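Long-range contacts in sugar ABC transporter (Sugar-binding protein) (Bacillus halodurans, PDB 4YO7), which probably serves as the carbohydrate-binding component of an ABC importer, and holds myo-inositol in its pocket: residues Ala208-Met219 with Asn236-Leu247; Leu253-Ala263 with Lys275-Asp283. One frame throughout, in Å; residues are numbered along the deposited sequence.

Contact 1 (Ala208-Met219 with Asn236-Leu247); sequences AKFDRSEGMRLM and NDEMALGAILAL. With INS (1,2,3,4,5,6-hexahydroxy-cyclohexane), chain F.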
loop_
_atom_site.group_PDB
_atom_site.type_symbol
_atom_site.label_atom_id
_atom_site.label_comp_id
_atom_site.label_asym_id
_atom_site.label_seq_id
_atom_site.Cartn_x
_atom_site.Cartn_y
_atom_site.Cartn_z
ATOM N N ALA A 208 -13.622 -0.942 4.649
ATOM C CA ALA A 208 -13.528 -2.407 4.690
ATOM C C ALA A 208 -12.082 -2.835 4.981
ATOM O O ALA A 208 -11.677 -3.963 4.708
ATOM C CB ALA A 208 -14.072 -3.042 3.402
ATOM N N LYS A 209 -11.337 -1.940 5.626
ATOM C CA LYS A 209 -10.139 -2.312 6.372
ATOM C C LYS A 209 -9.084 -3.043 5.534
ATOM O O LYS A 209 -8.364 -3.888 6.048
ATOM C CB LYS A 209 -10.532 -3.171 7.576
ATOM C CG LYS A 209 -11.569 -2.504 8.479
ATOM C CD LYS A 209 -12.015 -3.421 9.615
ATOM C CE LYS A 209 -13.072 -2.755 10.480
ATOM N NZ LYS A 209 -12.493 -2.005 11.609
ATOM N N PHE A 210 -8.979 -2.667 4.262
ATOM C CA PHE A 210 -8.062 -3.269 3.281
ATOM C C PHE A 210 -8.252 -4.770 3.118
ATOM O O PHE A 210 -7.365 -5.449 2.558
ATOM C CB PHE A 210 -6.603 -2.974 3.635
ATOM C CG PHE A 210 -6.128 -1.581 3.282
ATOM C CD1 PHE A 210 -6.499 -0.953 2.092
ATOM C CD2 PHE A 210 -5.264 -0.922 4.129
ATOM C CE1 PHE A 210 -6.013 0.284 1.765
ATOM C CE2 PHE A 210 -4.792 0.326 3.804
ATOM C CZ PHE A 210 -5.181 0.934 2.619
ATOM N N ASP A 211 -9.415 -5.284 3.541
ATOM C CA ASP A 211 -9.658 -6.724 3.653
ATOM C C ASP A 211 -10.725 -7.245 2.670
ATOM O O ASP A 211 -11.766 -6.609 2.467
ATOM C CB ASP A 211 -10.065 -7.042 5.102
ATOM C CG ASP A 211 -10.242 -8.513 5.344
ATOM O OD1 ASP A 211 -9.218 -9.197 5.509
ATOM O OD2 ASP A 211 -11.393 -8.982 5.366
ATOM N N ARG A 212 -10.445 -8.373 2.026
ATOM C CA ARG A 212 -11.383 -8.968 1.061
ATOM C C ARG A 212 -12.707 -9.380 1.675
ATOM O O ARG A 212 -13.767 -9.068 1.141
ATOM C CB ARG A 212 -10.753 -10.187 0.384
ATOM C CG ARG A 212 -11.503 -10.671 -0.847
ATOM C CD ARG A 212 -10.865 -11.915 -1.437
ATOM N NE ARG A 212 -9.502 -11.670 -1.877
ATOM C CZ ARG A 212 -8.852 -12.425 -2.748
ATOM N NH1 ARG A 212 -9.453 -13.482 -3.275
ATOM N NH2 ARG A 212 -7.606 -12.117 -3.098
ATOM N N SER A 213 -12.669 -10.091 2.794
ATOM C CA SER A 213 -13.916 -10.567 3.373
ATOM C C SER A 213 -14.746 -9.379 3.890
ATOM O O SER A 213 -15.976 -9.378 3.776
ATOM C CB SER A 213 -13.637 -11.596 4.491
ATOM O OG SER A 213 -12.844 -11.006 5.503
ATOM N N GLU A 214 -14.088 -8.358 4.437
ATOM C CA GLU A 214 -14.811 -7.155 4.880
ATOM C C GLU A 214 -15.389 -6.388 3.684
ATOM O O GLU A 214 -16.486 -5.825 3.760
ATOM C CB GLU A 214 -13.916 -6.208 5.707
ATOM C CG GLU A 214 -13.766 -6.553 7.174
ATOM C CD GLU A 214 -15.105 -6.633 7.884
ATOM O OE1 GLU A 214 -15.752 -5.583 8.103
ATOM O OE2 GLU A 214 -15.529 -7.756 8.184
ATOM N N GLY A 215 -14.644 -6.338 2.578
ATOM C CA GLY A 215 -15.157 -5.755 1.353
ATOM C C GLY A 215 -16.426 -6.451 0.884
ATOM O O GLY A 215 -17.365 -5.796 0.445
HETATM N N MSE A 216 -16.462 -7.775 1.001
HETATM C CA MSE A 216 -17.658 -8.518 0.599
HETATM C C MSE A 216 -18.849 -8.138 1.491
HETATM O O MSE A 216 -19.954 -7.920 0.988
HETATM C CB MSE A 216 -17.419 -10.020 0.646
HETATM C CG MSE A 216 -18.605 -10.781 0.145
HETATM SE SE MSE A 216 -18.145 -12.681 0.164
HETATM C CE MSE A 216 -18.372 -12.965 2.090
ATOM N N ARG A 217 -18.611 -8.037 2.802
ATOM C CA ARG A 217 -19.675 -7.762 3.756
ATOM C C ARG A 217 -20.186 -6.359 3.552
ATOM O O ARG A 217 -21.386 -6.141 3.506
ATOM C CB ARG A 217 -19.204 -7.956 5.203
ATOM C CG ARG A 217 -20.291 -7.661 6.235
ATOM C CD ARG A 217 -19.890 -8.103 7.642
ATOM N NE ARG A 217 -18.810 -7.278 8.186
ATOM C CZ ARG A 217 -18.983 -6.195 8.945
ATOM N NH1 ARG A 217 -20.202 -5.787 9.286
ATOM N NH2 ARG A 217 -17.927 -5.520 9.373
ATOM N N LEU A 218 -19.278 -5.407 3.367
ATOM C CA LEU A 218 -19.672 -4.040 3.153
ATOM C C LEU A 218 -20.500 -3.923 1.880
ATOM O O LEU A 218 -21.552 -3.288 1.871
ATOM C CB LEU A 218 -18.444 -3.130 3.095
ATOM C CG LEU A 218 -18.685 -1.646 2.835
ATOM C CD1 LEU A 218 -19.727 -1.084 3.820
ATOM C CD2 LEU A 218 -17.353 -0.871 2.890
HETATM N N MSE A 219 -20.027 -4.528 0.790
HETATM C CA MSE A 219 -20.784 -4.495 -0.461
HETATM C C MSE A 219 -22.188 -5.086 -0.280
HETATM O O MSE A 219 -23.164 -4.548 -0.807
HETATM C CB MSE A 219 -20.063 -5.250 -1.556
HETATM C CG MSE A 219 -20.679 -5.116 -2.920
HETATM SE SE MSE A 219 -20.349 -3.363 -3.662
HETATM C CE MSE A 219 -22.157 -2.730 -3.714
ATOM N N ASN A 236 -7.964 -0.394 -2.073
ATOM C CA ASN A 236 -7.057 -1.428 -2.559
ATOM C C ASN A 236 -7.773 -2.561 -3.256
ATOM O O ASN A 236 -9.002 -2.657 -3.251
ATOM C CB ASN A 236 -6.157 -1.982 -1.423
ATOM C CG ASN A 236 -6.830 -3.025 -0.525
ATOM O OD1 ASN A 236 -8.052 -3.136 -0.439
ATOM N ND2 ASN A 236 -5.987 -3.783 0.193
ATOM N N ASP A 237 -6.979 -3.410 -3.878
ATOM C CA ASP A 237 -7.521 -4.501 -4.673
ATOM C C ASP A 237 -8.255 -5.540 -3.844
ATOM O O ASP A 237 -9.271 -6.076 -4.302
ATOM C CB ASP A 237 -6.400 -5.206 -5.467
ATOM C CG ASP A 237 -5.920 -4.408 -6.666
ATOM O OD1 ASP A 237 -6.695 -3.577 -7.204
ATOM O OD2 ASP A 237 -4.765 -4.640 -7.109
ATOM N N GLU A 238 -7.771 -5.834 -2.639
ATOM C CA GLU A 238 -8.441 -6.850 -1.831
ATOM C C GLU A 238 -9.901 -6.473 -1.582
ATOM O O GLU A 238 -10.789 -7.311 -1.719
ATOM C CB GLU A 238 -7.719 -7.072 -0.504
ATOM C CG GLU A 238 -6.480 -7.920 -0.640
ATOM C CD GLU A 238 -6.794 -9.339 -1.172
ATOM O OE1 GLU A 238 -7.448 -10.108 -0.448
ATOM O OE2 GLU A 238 -6.400 -9.679 -2.314
HETATM N N MSE A 239 -10.163 -5.217 -1.231
HETATM C CA MSE A 239 -11.555 -4.816 -0.994
HETATM C C MSE A 239 -12.390 -4.894 -2.264
HETATM O O MSE A 239 -13.545 -5.350 -2.223
HETATM C CB MSE A 239 -11.626 -3.417 -0.387
HETATM C CG MSE A 239 -11.101 -3.420 1.033
HETATM SE SE MSE A 239 -11.220 -1.668 1.866
HETATM C CE MSE A 239 -10.175 -0.599 0.630
ATOM N N ALA A 240 -11.802 -4.482 -3.388
ATOM C CA ALA A 240 -12.490 -4.536 -4.677
ATOM C C ALA A 240 -12.854 -5.964 -5.024
ATOM O O ALA A 240 -13.947 -6.222 -5.510
ATOM C CB ALA A 240 -11.632 -3.917 -5.770
ATOM N N LEU A 241 -11.953 -6.897 -4.731
ATOM C CA LEU A 241 -12.204 -8.313 -5.015
ATOM C C LEU A 241 -13.337 -8.852 -4.143
ATOM O O LEU A 241 -14.152 -9.677 -4.581
ATOM C CB LEU A 241 -10.925 -9.126 -4.804
ATOM C CG LEU A 241 -9.828 -8.854 -5.842
ATOM C CD1 LEU A 241 -8.537 -9.595 -5.484
ATOM C CD2 LEU A 241 -10.234 -9.212 -7.277
ATOM N N GLY A 242 -13.408 -8.375 -2.904
ATOM C CA GLY A 242 -14.529 -8.707 -2.044
ATOM C C GLY A 242 -15.846 -8.159 -2.570
ATOM O O GLY A 242 -16.867 -8.837 -2.555
ATOM N N ALA A 243 -15.832 -6.922 -3.053
ATOM C CA ALA A 243 -17.046 -6.339 -3.614
ATOM C C ALA A 243 -17.527 -7.121 -4.828
ATOM O O ALA A 243 -18.731 -7.340 -5.014
ATOM C CB ALA A 243 -16.808 -4.923 -3.979
ATOM N N ILE A 244 -16.580 -7.557 -5.641
ATOM C CA ILE A 244 -16.888 -8.360 -6.819
ATOM C C ILE A 244 -17.608 -9.647 -6.425
ATOM O O ILE A 244 -18.596 -10.020 -7.056
ATOM C CB ILE A 244 -15.585 -8.675 -7.621
ATOM C CG1 ILE A 244 -15.150 -7.422 -8.385
ATOM C CG2 ILE A 244 -15.776 -9.863 -8.575
ATOM C CD1 ILE A 244 -13.730 -7.424 -8.870
ATOM N N LEU A 245 -17.125 -10.322 -5.383
ATOM C CA LEU A 245 -17.784 -11.538 -4.914
ATOM C C LEU A 245 -19.232 -11.267 -4.537
ATOM O O LEU A 245 -20.127 -12.078 -4.817
ATOM C CB LEU A 245 -17.046 -12.128 -3.720
ATOM C CG LEU A 245 -15.666 -12.726 -3.985
ATOM C CD1 LEU A 245 -14.952 -13.039 -2.689
ATOM C CD2 LEU A 245 -15.800 -13.970 -4.830
ATOM N N ALA A 246 -19.478 -10.135 -3.889
ATOM C CA ALA A 246 -20.834 -9.813 -3.486
ATOM C C ALA A 246 -21.702 -9.458 -4.690
ATOM O O ALA A 246 -22.864 -9.861 -4.765
ATOM C CB ALA A 246 -20.832 -8.682 -2.481
ATOM N N LEU A 247 -21.149 -8.681 -5.613
ATOM C CA LEU A 247 -21.886 -8.277 -6.804
ATOM C C LEU A 247 -22.192 -9.517 -7.642
ATOM O O LEU A 247 -23.310 -9.682 -8.126
ATOM C CB LEU A 247 -21.094 -7.251 -7.614
ATOM C CG LEU A 247 -20.982 -5.842 -7.002
ATOM C CD1 LEU A 247 -19.776 -5.098 -7.570
ATOM C CD2 LEU A 247 -22.312 -5.106 -7.233
HETATM C C1 INS F . -1.289 -1.975 2.807
HETATM C C2 INS F . -1.950 -2.977 1.866
HETATM C C3 INS F . -2.534 -2.221 0.673
HETATM C C4 INS F . -1.448 -1.448 -0.083
HETATM C C5 INS F . -0.752 -0.472 0.889
HETATM C C6 INS F . -0.182 -1.234 2.077
HETATM O O1 INS F . -0.698 -2.658 3.946
HETATM O O2 INS F . -0.943 -3.881 1.416
HETATM O O3 INS F . -3.155 -3.222 -0.187
HETATM O O4 INS F . -2.047 -0.665 -1.127
HETATM O O5 INS F . 0.338 0.156 0.192
HETATM O O6 INS F . 0.406 -0.244 3.008
HETATM O O HOH W 1 -7.797 -9.672 2.175
#
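Arg212 and Glu238 pair across two helices of a Rossmann-like α/β domain of the periplasmic binding protein fold, each helix following a strand of the same parallel sheet. The helix segments 212-219 and 237-247 cross at -45° with their axes 6.6 Å apart, an approach possible because Gly215 and Gly242 put bare backbone where they meet: Gly242 CA lies 3.3 Å from Arg212 O. Arg212 stretches over the Glu238 carbonyl before a bend at chi3 (-62°) turns its guanidinium side-on to the carboxylate, the two planes 38° apart. Arg212 NH2 reaches the syn lone pair of Glu238 OE2 at 2.8 Å, close to the guanidinium plane, whereas Arg212 NE meets Glu238 OE1 at 2.9 Å from above the carboxylate plane. Leu241 CD1 packs over one guanidinium face. Replacing the arginine with alanine is likely to leave the Glu238 carboxylate without its charge mate and uncover the Leu241 methyl. A water bound by Arg212 N also donates to Glu238 OE1. On the sheet side, selenomethionine Met219 lays CG against Ala246 CB, while the selenium of Met239 sits against the turn at Ala208-Phe210. The Phe210 ring lies obliquely across the Asn236 amide and turns one face to the inositol. Asn236 OD1 caps its helix at Met239 N, and Asn236 ND2 donates to Phe210 O at 3.2 Å and to INS O3 at 2.9 Å.

Contact 2 (Leu253-Ala263 with Lys275-Asp283); sequences LDDVIVAGIDA and KLDVTVFQD. With MG (magnesium ion), chain C; INS (1,2,3,4,5,6-hexahydroxy-cyclohexane), chain F.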
loop_
_atom_site.group_PDB
_atom_site.type_symbol
_atom_site.label_atom_id
_atom_site.label_comp_id
_atom_site.label_asym_id
_atom_site.label_seq_id
_atom_site.Cartn_x
_atom_site.Cartn_y
_atom_site.Cartn_z
ATOM N N LEU A 253 -22.832 -7.664 -11.220
ATOM C CA LEU A 253 -21.479 -7.251 -11.556
ATOM C C LEU A 253 -21.401 -6.516 -12.899
ATOM O O LEU A 253 -20.561 -5.639 -13.073
ATOM C CB LEU A 253 -20.535 -8.458 -11.555
ATOM C CG LEU A 253 -19.052 -8.151 -11.767
ATOM C CD1 LEU A 253 -18.506 -7.222 -10.693
ATOM C CD2 LEU A 253 -18.244 -9.435 -11.810
ATOM N N ASP A 254 -22.278 -6.828 -13.854
ATOM C CA ASP A 254 -22.197 -6.145 -15.151
ATOM C C ASP A 254 -22.782 -4.724 -15.104
ATOM O O ASP A 254 -22.574 -3.929 -16.023
ATOM C CB ASP A 254 -22.896 -6.970 -16.237
ATOM C CG ASP A 254 -22.285 -8.352 -16.401
ATOM O OD1 ASP A 254 -21.284 -8.478 -17.139
ATOM O OD2 ASP A 254 -22.803 -9.312 -15.788
ATOM N N ASP A 255 -23.476 -4.395 -14.019
ATOM C CA ASP A 255 -24.113 -3.084 -13.867
ATOM C C ASP A 255 -23.277 -2.062 -13.098
ATOM O O ASP A 255 -23.694 -0.916 -12.918
ATOM C CB ASP A 255 -25.451 -3.238 -13.154
ATOM C CG ASP A 255 -26.488 -3.913 -14.018
ATOM O OD1 ASP A 255 -27.167 -3.194 -14.779
ATOM O OD2 ASP A 255 -26.614 -5.153 -13.941
ATOM N N VAL A 256 -22.114 -2.481 -12.616
ATOM C CA VAL A 256 -21.318 -1.645 -11.731
ATOM C C VAL A 256 -19.859 -1.687 -12.173
ATOM O O VAL A 256 -19.341 -2.754 -12.458
ATOM C CB VAL A 256 -21.454 -2.120 -10.248
ATOM C CG1 VAL A 256 -20.651 -1.294 -9.331
ATOM C CG2 VAL A 256 -22.894 -2.028 -9.811
ATOM N N ILE A 257 -19.217 -0.522 -12.255
ATOM C CA ILE A 257 -17.782 -0.445 -12.498
ATOM C C ILE A 257 -17.077 -0.702 -11.154
ATOM O O ILE A 257 -17.483 -0.150 -10.139
ATOM C CB ILE A 257 -17.398 0.941 -13.091
ATOM C CG1 ILE A 257 -17.986 1.079 -14.501
ATOM C CG2 ILE A 257 -15.874 1.145 -13.120
ATOM C CD1 ILE A 257 -17.745 2.424 -15.136
ATOM N N VAL A 258 -16.055 -1.561 -11.145
ATOM C CA VAL A 258 -15.273 -1.833 -9.931
ATOM C C VAL A 258 -13.821 -1.439 -10.159
ATOM O O VAL A 258 -13.222 -1.771 -11.184
ATOM C CB VAL A 258 -15.350 -3.323 -9.521
ATOM C CG1 VAL A 258 -14.635 -3.572 -8.191
ATOM C CG2 VAL A 258 -16.810 -3.759 -9.426
ATOM N N ALA A 259 -13.269 -0.747 -9.178
ATOM C CA ALA A 259 -11.885 -0.285 -9.224
ATOM C C ALA A 259 -11.146 -0.598 -7.928
ATOM O O ALA A 259 -11.701 -0.469 -6.829
ATOM C CB ALA A 259 -11.854 1.205 -9.517
ATOM N N GLY A 260 -9.864 -0.964 -8.076
ATOM C CA GLY A 260 -8.959 -1.170 -6.953
ATOM C C GLY A 260 -7.628 -0.468 -7.161
ATOM O O GLY A 260 -7.462 0.284 -8.130
ATOM N N ILE A 261 -6.702 -0.703 -6.230
ATOM C CA ILE A 261 -5.321 -0.213 -6.300
ATOM C C ILE A 261 -4.420 -1.316 -5.783
ATOM O O ILE A 261 -4.760 -1.947 -4.788
ATOM C CB ILE A 261 -5.113 1.104 -5.461
ATOM C CG1 ILE A 261 -5.877 2.263 -6.133
ATOM C CG2 ILE A 261 -3.621 1.457 -5.293
ATOM C CD1 ILE A 261 -6.012 3.516 -5.298
ATOM N N ASP A 262 -3.320 -1.518 -6.517
ATOM C CA ASP A 262 -2.142 -2.349 -6.200
ATOM C C ASP A 262 -1.699 -3.124 -7.447
ATOM O O ASP A 262 -0.517 -3.307 -7.671
ATOM C CB ASP A 262 -2.374 -3.363 -5.074
ATOM C CG ASP A 262 -2.324 -2.751 -3.665
ATOM O OD1 ASP A 262 -2.871 -3.403 -2.756
ATOM O OD2 ASP A 262 -1.761 -1.643 -3.467
ATOM N N ALA A 263 -2.669 -3.606 -8.225
ATOM C CA ALA A 263 -2.429 -4.508 -9.359
ATOM C C ALA A 263 -1.714 -5.776 -8.893
ATOM O O ALA A 263 -0.727 -6.221 -9.497
ATOM C CB ALA A 263 -1.633 -3.821 -10.464
ATOM N N LYS A 275 -13.977 -8.952 -14.589
ATOM C CA LYS A 275 -14.674 -8.582 -13.358
ATOM C C LYS A 275 -14.214 -7.267 -12.752
ATOM O O LYS A 275 -15.000 -6.593 -12.095
ATOM C CB LYS A 275 -14.508 -9.682 -12.310
ATOM C CG LYS A 275 -14.975 -11.066 -12.810
ATOM C CD LYS A 275 -14.698 -12.138 -11.767
ATOM C CE LYS A 275 -15.045 -13.546 -12.284
ATOM N NZ LYS A 275 -15.197 -14.517 -11.162
ATOM N N LEU A 276 -12.947 -6.927 -12.960
ATOM C CA LEU A 276 -12.327 -5.731 -12.386
ATOM C C LEU A 276 -12.001 -4.791 -13.520
ATOM O O LEU A 276 -11.288 -5.178 -14.443
ATOM C CB LEU A 276 -11.055 -6.089 -11.595
ATOM C CG LEU A 276 -10.332 -4.929 -10.895
ATOM C CD1 LEU A 276 -11.173 -4.336 -9.788
ATOM C CD2 LEU A 276 -8.983 -5.374 -10.343
ATOM N N ASP A 277 -12.533 -3.573 -13.458
ATOM C CA ASP A 277 -12.406 -2.613 -14.563
ATOM C C ASP A 277 -11.123 -1.797 -14.535
ATOM O O ASP A 277 -10.583 -1.468 -15.593
ATOM C CB ASP A 277 -13.599 -1.656 -14.566
ATOM C CG ASP A 277 -14.919 -2.387 -14.736
ATOM O OD1 ASP A 277 -15.258 -2.725 -15.886
ATOM O OD2 ASP A 277 -15.587 -2.658 -13.722
ATOM N N VAL A 278 -10.657 -1.469 -13.332
ATOM C CA VAL A 278 -9.552 -0.543 -13.140
ATOM C C VAL A 278 -8.721 -1.000 -11.969
ATOM O O VAL A 278 -9.273 -1.397 -10.945
ATOM C CB VAL A 278 -10.065 0.892 -12.863
ATOM C CG1 VAL A 278 -8.896 1.856 -12.598
ATOM C CG2 VAL A 278 -10.940 1.401 -13.992
ATOM N N THR A 279 -7.400 -0.975 -12.101
ATOM C CA THR A 279 -6.571 -0.965 -10.921
ATOM C C THR A 279 -5.364 -0.105 -11.210
ATOM O O THR A 279 -5.279 0.540 -12.257
ATOM C CB THR A 279 -6.194 -2.409 -10.440
ATOM O OG1 THR A 279 -5.452 -2.335 -9.214
ATOM C CG2 THR A 279 -5.381 -3.180 -11.446
ATOM N N VAL A 280 -4.472 -0.031 -10.236
ATOM C CA VAL A 280 -3.323 0.838 -10.312
ATOM C C VAL A 280 -2.121 0.094 -9.749
ATOM O O VAL A 280 -2.107 -0.277 -8.583
ATOM C CB VAL A 280 -3.542 2.150 -9.540
ATOM C CG1 VAL A 280 -2.324 3.071 -9.700
ATOM C CG2 VAL A 280 -4.816 2.858 -10.005
ATOM N N PHE A 281 -1.109 -0.122 -10.598
ATOM C CA PHE A 281 0.078 -0.860 -10.189
ATOM C C PHE A 281 0.882 -0.115 -9.146
ATOM O O PHE A 281 1.266 1.034 -9.353
ATOM C CB PHE A 281 0.939 -1.152 -11.422
ATOM C CG PHE A 281 2.275 -1.797 -11.119
ATOM C CD1 PHE A 281 2.353 -3.124 -10.730
ATOM C CD2 PHE A 281 3.462 -1.080 -11.282
ATOM C CE1 PHE A 281 3.587 -3.710 -10.469
ATOM C CE2 PHE A 281 4.684 -1.668 -11.031
ATOM C CZ PHE A 281 4.744 -2.979 -10.633
ATOM N N GLN A 282 1.119 -0.805 -8.021
ATOM C CA GLN A 282 2.066 -0.392 -6.999
ATOM C C GLN A 282 3.185 -1.432 -7.004
ATOM O O GLN A 282 2.944 -2.632 -6.939
ATOM C CB GLN A 282 1.416 -0.292 -5.610
ATOM C CG GLN A 282 2.308 0.462 -4.645
ATOM C CD GLN A 282 1.847 0.577 -3.222
ATOM O OE1 GLN A 282 2.539 1.197 -2.423
ATOM N NE2 GLN A 282 0.727 -0.028 -2.874
ATOM N N ASP A 283 4.408 -0.951 -7.087
ATOM C CA ASP A 283 5.554 -1.813 -7.345
ATOM C C ASP A 283 6.100 -2.391 -6.047
ATOM O O ASP A 283 7.039 -1.840 -5.456
ATOM C CB ASP A 283 6.616 -1.011 -8.074
ATOM C CG ASP A 283 7.776 -1.863 -8.577
ATOM O OD1 ASP A 283 7.776 -3.097 -8.408
ATOM O OD2 ASP A 283 8.696 -1.272 -9.176
HETATM MG MG MG C . -18.736 -4.539 -13.761
HETATM C C1 INS F . -1.289 -1.975 2.807
HETATM C C2 INS F . -1.950 -2.977 1.866
HETATM C C3 INS F . -2.534 -2.221 0.673
HETATM C C4 INS F . -1.448 -1.448 -0.083
HETATM C C5 INS F . -0.752 -0.472 0.889
HETATM C C6 INS F . -0.182 -1.234 2.077
HETATM O O1 INS F . -0.698 -2.658 3.946
HETATM O O2 INS F . -0.943 -3.881 1.416
HETATM O O3 INS F . -3.155 -3.222 -0.187
HETATM O O4 INS F . -2.047 -0.665 -1.127
HETATM O O5 INS F . 0.338 0.156 0.192
HETATM O O6 INS F . 0.406 -0.244 3.008
HETATM O O HOH W 2 -16.753 -4.898 -13.212
HETATM O O HOH W 3 -18.380 -3.448 -15.523
HETATM O O HOH W 4 -18.291 -6.015 -15.170
#
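Asp277 OD2 accepts the backbone N-H of Val258 at 2.8 Å, on the anti side of the carboxylate, and so joins segment 275-283 to the start of strand 257-259. The same oxygen takes a hydrogen from a water bound to the magnesium ion, and that water also donates to Lys275 O. Asp277 is thus a second-shell residue here: the magnesium ion MG is held by Leu253 O at 2.2 Å, by Val256 O at 2.3 Å and by three waters. Beyond it the two segments run parallel, as in a β-α-β crossover through helix 265-272, with backbone bridges at Ala259 with Val278 and Asp262 with Phe281. Val258 O receives Asp277 N and, weakly, Val278 N; Gly260 N then bonds to Val278 O, Asp262 N to Val280 O at 2.7 Å, and Gln282 N to Asp262 O. Val280 N, by contrast, is buried with no partner in the model. Thr279 OG1 accepts from Ala263 N and probably bonds more strongly to Asp237. At the ligand end Asp262 takes two inositol hydroxyls, O3 on OD1 and O4 on OD2, each at 2.6 Å. Gln282 lies alongside, extended with CG anti to the backbone N (chi1 -166°), which brings NE2 to inositol O5 at 3.1 Å with a weak bond to Asp262 OD2; Gln287 holds its OE1. Strand 257-259 is bonded along its other edge to strand 231-234, and strand 279-281 to strand 312-314, while helix 237-249 packs on Val258 and helix 150-164 on Ile257, Ala259 and Ile261.

Overall arrangement
Both contacts are largely buried in the same domain and both end at the inositol, yet they join different layers. Contact 1 packs two helices by glycine backbone, selenomethionines and one partly exposed charged pair; contact 2 is a strand-to-strand join, held chiefly by backbone hydrogen bonds and closed by a hydrated magnesium ion at one end and a polar ligand grip at the other. Helix 237-249 belongs to the first and roofs the second. The two meet at Asp237, which reaches Thr279 and the backbone near Ala263. Asn236 from contact 1 and Asp262 from contact 2 share inositol O3.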